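Local coordinates for polyketide synthase (Synechococcus sp., PDB 4GOX), which binds adenosine-3'-5'-diphosphate and, as the sulfotransferase domain of an olefin synthase, probably transfers a sulfo group from PAPS to its substrate, at residues Gly65-His68 against Gln69-Leu73; Ser192-Asn195 against Ile196-Leu199; Ile292-Ala295 against Glu296-Tyr300. All coordinates share one frame; numbering follows the deposited sequence.

Contact 1. Residues Gly65-His68 against Gln69-Leu73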
loop_
_atom_site.group_PDB
_atom_site.type_symbol
_atom_site.label_atom_id
_atom_site.label_comp_id
_atom_site.label_asym_id
_atom_site.label_seq_id
_atom_site.Cartn_x
_atom_site.Cartn_y
_atom_site.Cartn_z
ATOM N N GLY A 65 -13.955 15.926 -4.102
ATOM C CA GLY A 65 -15.303 15.832 -4.656
ATOM C C GLY A 65 -15.475 14.552 -5.457
ATOM O O GLY A 65 -16.435 13.808 -5.236
ATOM N N ASP A 66 -14.515 14.251 -6.360
ATOM C CA ASP A 66 -14.528 13.002 -7.154
ATOM C C ASP A 66 -14.453 11.815 -6.217
ATOM O O ASP A 66 -15.184 10.834 -6.397
ATOM C CB ASP A 66 -13.325 12.911 -8.114
ATOM C CG ASP A 66 -13.158 14.103 -9.017
ATOM O OD1 ASP A 66 -14.135 14.486 -9.673
ATOM O OD2 ASP A 66 -12.053 14.656 -9.057
ATOM N N ARG A 67 -13.562 11.922 -5.216
ATOM C CA ARG A 67 -13.320 10.904 -4.201
ATOM C C ARG A 67 -14.622 10.618 -3.480
ATOM O O ARG A 67 -15.039 9.464 -3.439
ATOM C CB ARG A 67 -12.201 11.358 -3.248
ATOM C CG ARG A 67 -11.823 10.342 -2.187
ATOM C CD ARG A 67 -10.505 10.740 -1.538
ATOM N NE ARG A 67 -10.048 9.784 -0.529
ATOM C CZ ARG A 67 -10.501 9.743 0.722
ATOM N NH1 ARG A 67 -11.450 10.580 1.122
ATOM N NH2 ARG A 67 -10.005 8.868 1.582
ATOM N N HIS A 68 -15.325 11.669 -3.030
ATOM C CA HIS A 68 -16.611 11.492 -2.376
ATOM C C HIS A 68 -17.661 10.905 -3.320
ATOM O O HIS A 68 -18.377 10.005 -2.907
ATOM C CB HIS A 68 -17.094 12.789 -1.747
ATOM C CG HIS A 68 -18.360 12.629 -0.975
ATOM N ND1 HIS A 68 -18.415 11.841 0.161
ATOM C CD2 HIS A 68 -19.582 13.166 -1.196
ATOM C CE1 HIS A 68 -19.664 11.925 0.595
ATOM N NE2 HIS A 68 -20.404 12.707 -0.191
ATOM N N GLN A 69 -17.719 11.362 -4.588
ATOM C CA GLN A 69 -18.672 10.819 -5.569
ATOM C C GLN A 69 -18.455 9.322 -5.777
ATOM O O GLN A 69 -19.415 8.550 -5.691
ATOM C CB GLN A 69 -18.609 11.565 -6.925
ATOM C CG GLN A 69 -19.274 12.950 -6.943
ATOM C CD GLN A 69 -20.750 12.958 -6.582
ATOM O OE1 GLN A 69 -21.561 12.179 -7.108
ATOM N NE2 GLN A 69 -21.134 13.858 -5.678
ATOM N N GLU A 70 -17.186 8.913 -6.002
ATOM C CA GLU A 70 -16.814 7.512 -6.222
ATOM C C GLU A 70 -16.972 6.643 -4.962
ATOM O O GLU A 70 -17.572 5.566 -5.037
ATOM C CB GLU A 70 -15.384 7.390 -6.787
ATOM C CG GLU A 70 -15.193 7.936 -8.203
ATOM C CD GLU A 70 -13.985 7.398 -8.964
ATOM O OE1 GLU A 70 -13.647 6.201 -8.797
ATOM O OE2 GLU A 70 -13.382 8.176 -9.741
ATOM N N LEU A 71 -16.416 7.097 -3.818
ATOM C CA LEU A 71 -16.457 6.337 -2.565
ATOM C C LEU A 71 -17.820 6.375 -1.898
ATOM O O LEU A 71 -18.388 5.318 -1.617
ATOM C CB LEU A 71 -15.335 6.758 -1.575
ATOM C CG LEU A 71 -13.881 6.533 -2.025
ATOM C CD1 LEU A 71 -12.916 7.164 -1.059
ATOM C CD2 LEU A 71 -13.558 5.056 -2.147
ATOM N N GLY A 72 -18.324 7.583 -1.664
ATOM C CA GLY A 72 -19.616 7.824 -1.035
ATOM C C GLY A 72 -19.713 7.257 0.358
ATOM O O GLY A 72 -18.936 7.637 1.239
ATOM N N LEU A 73 -20.642 6.294 0.523
ATOM C CA LEU A 73 -20.963 5.579 1.767
ATOM C C LEU A 73 -19.832 4.680 2.285
ATOM O O LEU A 73 -19.596 4.639 3.500
ATOM C CB LEU A 73 -22.281 4.773 1.619
ATOM C CG LEU A 73 -22.366 3.737 0.477
ATOM C CD1 LEU A 73 -22.244 2.317 1.010
ATOM C CD2 LEU A 73 -23.660 3.886 -0.290
#
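Q69 N donates to G65 O at 2.8 Å in the short helix 64-71, and, with its CG beside its own backbone N (chi1 -76°), the Q69 side chain lies along G65 O, CG 3.4 Å from that oxygen. E70 repeats the i to i+4 bond: its N reaches D66 O with an N-H...O angle of 169°, and its CG also rests on that carbonyl. D66 OD2 takes a bond from the backbone N of T63; its OD1 is 6.4 Å from E70 OE2, so the like charges do not touch. L71 N bonds R67 O, and here the side chains meet as well. R67 CG lies 3.5 Å from L71 CD1, and the same methyl sits over the centre of one guanidinium face, 3.9 Å above its plane. G72 then leaves the helix with positive phi (60°), its N making a weak bond of 2.7 Å to H68 O. The leucine methyl takes a flat face while the N-H groups point elsewhere: R67 NE bonds H57 O and NH2 bonds L56 O and G77 O, so NE and NH2 of the buried guanidinium are held by backbone carbonyls, which probably fix its rotation.

Contact 2. Residues Ser192-Asn195 against Ile196-Leu199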
loop_
_atom_site.group_PDB
_atom_site.type_symbol
_atom_site.label_atom_id
_atom_site.label_comp_id
_atom_site.label_asym_id
_atom_site.label_seq_id
_atom_site.Cartn_x
_atom_site.Cartn_y
_atom_site.Cartn_z
ATOM N N SER A 192 -1.810 -6.056 -11.232
ATOM C CA SER A 192 -1.130 -5.197 -10.254
ATOM C C SER A 192 0.373 -5.309 -10.363
ATOM O O SER A 192 1.053 -4.292 -10.458
ATOM C CB SER A 192 -1.540 -5.550 -8.821
ATOM O OG SER A 192 -2.917 -5.279 -8.698
ATOM N N ASN A 193 0.882 -6.541 -10.297
ATOM C CA ASN A 193 2.302 -6.775 -10.321
ATOM C C ASN A 193 2.945 -6.304 -11.582
ATOM O O ASN A 193 3.995 -5.677 -11.505
ATOM C CB ASN A 193 2.650 -8.204 -9.923
ATOM C CG ASN A 193 2.495 -8.374 -8.434
ATOM O OD1 ASN A 193 3.090 -7.636 -7.663
ATOM N ND2 ASN A 193 1.578 -9.227 -7.991
ATOM N N ARG A 194 2.278 -6.490 -12.728
ATOM C CA ARG A 194 2.821 -6.001 -13.994
ATOM C C ARG A 194 2.850 -4.447 -14.024
ATOM O O ARG A 194 3.887 -3.867 -14.360
ATOM C CB ARG A 194 2.039 -6.584 -15.178
ATOM C CG ARG A 194 2.374 -5.969 -16.540
ATOM C CD ARG A 194 3.650 -6.576 -17.054
ATOM N NE ARG A 194 3.530 -8.030 -17.182
ATOM C CZ ARG A 194 4.559 -8.865 -17.272
ATOM N NH1 ARG A 194 5.802 -8.402 -17.230
ATOM N NH2 ARG A 194 4.351 -10.172 -17.380
ATOM N N ASN A 195 1.745 -3.791 -13.611
ATOM C CA ASN A 195 1.658 -2.320 -13.576
ATOM C C ASN A 195 2.725 -1.698 -12.672
ATOM O O ASN A 195 3.386 -0.751 -13.091
ATOM C CB ASN A 195 0.265 -1.847 -13.171
ATOM C CG ASN A 195 -0.811 -2.112 -14.185
ATOM O OD1 ASN A 195 -0.555 -2.186 -15.359
ATOM N ND2 ASN A 195 -2.053 -2.198 -13.766
ATOM N N ILE A 196 2.923 -2.256 -11.466
ATOM C CA ILE A 196 3.909 -1.740 -10.503
ATOM C C ILE A 196 5.330 -1.939 -11.018
ATOM O O ILE A 196 6.145 -1.013 -10.949
ATOM C CB ILE A 196 3.717 -2.259 -9.052
ATOM C CG1 ILE A 196 2.273 -2.025 -8.555
ATOM C CG2 ILE A 196 4.713 -1.560 -8.110
ATOM C CD1 ILE A 196 1.891 -2.990 -7.439
ATOM N N LEU A 197 5.610 -3.140 -11.572
ATOM C CA LEU A 197 6.876 -3.448 -12.232
ATOM C C LEU A 197 7.151 -2.414 -13.355
ATOM O O LEU A 197 8.253 -1.854 -13.400
ATOM C CB LEU A 197 6.840 -4.869 -12.820
ATOM C CG LEU A 197 8.121 -5.339 -13.486
ATOM C CD1 LEU A 197 9.213 -5.549 -12.452
ATOM C CD2 LEU A 197 7.873 -6.604 -14.336
ATOM N N ASP A 198 6.153 -2.162 -14.250
ATOM C CA ASP A 198 6.288 -1.180 -15.332
ATOM C C ASP A 198 6.584 0.223 -14.783
ATOM O O ASP A 198 7.458 0.894 -15.321
ATOM C CB ASP A 198 5.043 -1.139 -16.234
ATOM C CG ASP A 198 4.882 -2.367 -17.130
ATOM O OD1 ASP A 198 5.798 -3.238 -17.129
ATOM O OD2 ASP A 198 3.809 -2.499 -17.770
ATOM N N LEU A 199 5.906 0.634 -13.677
ATOM C CA LEU A 199 6.189 1.920 -13.024
ATOM C C LEU A 199 7.650 1.964 -12.559
ATOM O O LEU A 199 8.367 2.920 -12.864
ATOM C CB LEU A 199 5.235 2.179 -11.840
ATOM C CG LEU A 199 5.559 3.384 -10.936
ATOM C CD1 LEU A 199 5.418 4.676 -11.677
ATOM C CD2 LEU A 199 4.702 3.370 -9.677
HETATM O O HOH W 1 6.315 -5.614 -18.366
HETATM O O HOH W 2 1.405 -1.261 -17.411
#
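I196 packs back on S192 one turn earlier along helix 181-202: its CG1 lies 3.2 Å from S192 O, the carbonyl that also takes the hydrogen bond from I196 N, and its CD1 follows close by. With CG1 turned beside its own backbone N (chi1 -53°), the ethyl arm runs back along the helix over that oxygen. L197 meets N193 O with CB alone. These residues lie on the buried part of the helix, where I196 touches H153 of strand 149-155 and L139 of helix 136-145, and L199 touches Y151. S192 OG bonds I188 O and S134 OG, and N193 OD1 takes a bond from H153 NE2, so the buried polar ends find partners within the protein. This is a helix laid against the parallel sheet of the P-loop-like sulfotransferase fold, with the N193 side chain about 11 Å from the bound adenosine-3'-5'-diphosphate. The other flank is looser and wet. R194 bends at chi2 (80°), bringing its CD to 4.0 Å from D198 OD1, yet NH1 stays 5.2 Å from that same D198 OD1; with the guanidinium and carboxylate planes turned 37° apart, the two charges do not meet directly. One water spans them, accepting from R194 NH1 and donating to D198 OD1 at 2.7 Å. A second water donates both to N195 OD1 and to D198 OD2, while N195 ND2 bonds G133 O.

Contact 3. Residues Ile292-Ala295 against Glu296-Tyr300; sequences IQLA and ETFAY
A Schellman motif ends helix 289-297, and A299, with its positive phi of 64°, is the C-prime residue. The two bonds that define it are Y300 N to A295 O, 3.2 Å, and A299 N to E296 O, 3.0 Å. The first approaches from above the carbonyl plane, 36° out of it, and A295 O also receives a weak bond from F298 N. Across the turn A295 CB comes within 4.4 Å of Y300 CB, an apolar contact. Before the cap the helix is regular at E296, whose N bonds I292 O, while its extended side chain lies beside I292, with OE2 3.9 Å from I292 CG2. T297 N bonds Q293 O and T297 OG1 adds a weak bond to the same oxygen.

The larger apolar contact joins L294 and F298, lying side by side and pointing the same way. L294 CG is anti to the backbone N (chi1 -177°), which brings CD1 to 3.8 Å from F298 CE2, and the ring's CD2 lies 3.3 Å from L294 O. F298 also rests on V155 and Q210, and L294 on W189 and N193 of helix 181-202, so the pair fills the angle between that helix and the sheet. Replacing F298 with an alanine would probably leave L294 CD1 without its ring partner and open a gap beside V155 and Q210. Y300 OH bonds E214 OE1, and its ring meets H157 edge-to-face, so Y300 is held by its backbone N in the motif and by its ring and hydroxyl outside it. The helix end is thus closed by backbone bonds, while L294 packs on helix 181-202 and the rings of F298 and Y300 rest on strands 149-155 and 208-212.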
loop_
_atom_site.group_PDB
_atom_site.type_symbol
_atom_site.label_atom_id
_atom_site.label_comp_id
_atom_site.label_asym_id
_atom_site.label_seq_id
_atom_site.Cartn_x
_atom_site.Cartn_y
_atom_site.Cartn_z
ATOM N N ILE A 292 2.715 -16.983 -15.197
ATOM C CA ILE A 292 3.910 -17.790 -14.943
ATOM C C ILE A 292 5.165 -16.958 -15.228
ATOM O O ILE A 292 6.029 -16.881 -14.356
ATOM C CB ILE A 292 3.867 -19.129 -15.720
ATOM C CG1 ILE A 292 2.712 -20.022 -15.220
ATOM C CG2 ILE A 292 5.208 -19.875 -15.641
ATOM C CD1 ILE A 292 2.278 -21.120 -16.233
ATOM N N GLN A 293 5.240 -16.308 -16.419
ATOM C CA GLN A 293 6.379 -15.459 -16.793
ATOM C C GLN A 293 6.619 -14.358 -15.718
ATOM O O GLN A 293 7.745 -14.182 -15.251
ATOM C CB GLN A 293 6.217 -14.874 -18.220
ATOM C CG GLN A 293 6.089 -15.962 -19.321
ATOM C CD GLN A 293 6.087 -15.555 -20.806
ATOM O OE1 GLN A 293 6.137 -16.420 -21.694
ATOM N NE2 GLN A 293 6.039 -14.272 -21.130
ATOM N N LEU A 294 5.554 -13.700 -15.268
ATOM C CA LEU A 294 5.655 -12.653 -14.260
ATOM C C LEU A 294 6.171 -13.190 -12.905
ATOM O O LEU A 294 7.069 -12.586 -12.313
ATOM C CB LEU A 294 4.332 -11.915 -14.114
ATOM C CG LEU A 294 4.277 -10.726 -13.145
ATOM C CD1 LEU A 294 5.296 -9.605 -13.525
ATOM C CD2 LEU A 294 2.871 -10.173 -13.086
ATOM N N ALA A 295 5.660 -14.356 -12.477
ATOM C CA ALA A 295 6.060 -15.019 -11.232
ATOM C C ALA A 295 7.557 -15.429 -11.302
ATOM O O ALA A 295 8.283 -15.261 -10.330
ATOM C CB ALA A 295 5.178 -16.244 -10.989
ATOM N N GLU A 296 8.026 -15.860 -12.481
ATOM C CA GLU A 296 9.428 -16.221 -12.708
ATOM C C GLU A 296 10.311 -14.971 -12.582
ATOM O O GLU A 296 11.423 -15.078 -12.102
ATOM C CB GLU A 296 9.620 -16.902 -14.088
ATOM C CG GLU A 296 8.973 -18.279 -14.167
ATOM C CD GLU A 296 9.086 -19.049 -15.474
ATOM O OE1 GLU A 296 9.153 -18.420 -16.559
ATOM O OE2 GLU A 296 9.050 -20.300 -15.409
ATOM N N THR A 297 9.813 -13.791 -12.978
ATOM C CA THR A 297 10.540 -12.515 -12.854
ATOM C C THR A 297 10.885 -12.266 -11.364
ATOM O O THR A 297 11.931 -11.683 -11.065
ATOM C CB THR A 297 9.677 -11.388 -13.466
ATOM O OG1 THR A 297 9.684 -11.543 -14.882
ATOM C CG2 THR A 297 10.142 -9.984 -13.101
ATOM N N PHE A 298 10.014 -12.730 -10.446
ATOM C CA PHE A 298 10.223 -12.570 -9.002
ATOM C C PHE A 298 10.870 -13.767 -8.352
ATOM O O PHE A 298 10.880 -13.832 -7.127
ATOM C CB PHE A 298 8.911 -12.242 -8.272
ATOM C CG PHE A 298 8.163 -11.081 -8.841
ATOM C CD1 PHE A 298 8.732 -9.812 -8.866
ATOM C CD2 PHE A 298 6.883 -11.245 -9.344
ATOM C CE1 PHE A 298 8.040 -8.729 -9.407
ATOM C CE2 PHE A 298 6.179 -10.155 -9.864
ATOM C CZ PHE A 298 6.770 -8.911 -9.908
ATOM N N ALA A 299 11.415 -14.699 -9.162
ATOM C CA ALA A 299 12.097 -15.933 -8.728
ATOM C C ALA A 299 11.212 -16.960 -7.987
ATOM O O ALA A 299 11.745 -17.828 -7.301
ATOM C CB ALA A 299 13.359 -15.614 -7.925
ATOM N N TYR A 300 9.875 -16.902 -8.163
ATOM C CA TYR A 300 8.978 -17.892 -7.552
ATOM C C TYR A 300 8.982 -19.216 -8.307
ATOM O O TYR A 300 9.121 -19.226 -9.527
ATOM C CB TYR A 300 7.548 -17.378 -7.506
ATOM C CG TYR A 300 7.342 -16.274 -6.501
ATOM C CD1 TYR A 300 7.586 -16.482 -5.146
ATOM C CD2 TYR A 300 6.865 -15.027 -6.898
ATOM C CE1 TYR A 300 7.342 -15.480 -4.209
ATOM C CE2 TYR A 300 6.625 -14.018 -5.971
ATOM C CZ TYR A 300 6.869 -14.249 -4.629
ATOM O OH TYR A 300 6.666 -13.234 -3.730
#

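In the fold
Contacts 2 and 3 belong together: their centres are 13 Å apart and they touch, N193 CB lying 3.7 Å from L294 CD2, and R194 and L197 also pack on L294. Helix 181-202 and the end of helix 289-297 thus share one interface beside the sheet. Contact 2 is mostly buried and contact 3 partly so. Contact 1 sits at the surface, its centre about 26 Å from that of contact 2 and 36 Å from that of contact 3, on the opposite side of the chain's centre from the latter. Both contacts 1 and 3 finish a helix, by a glycine or an alanine of positive phi, whereas contact 2 lies mid-helix, its charged flank bridged by water.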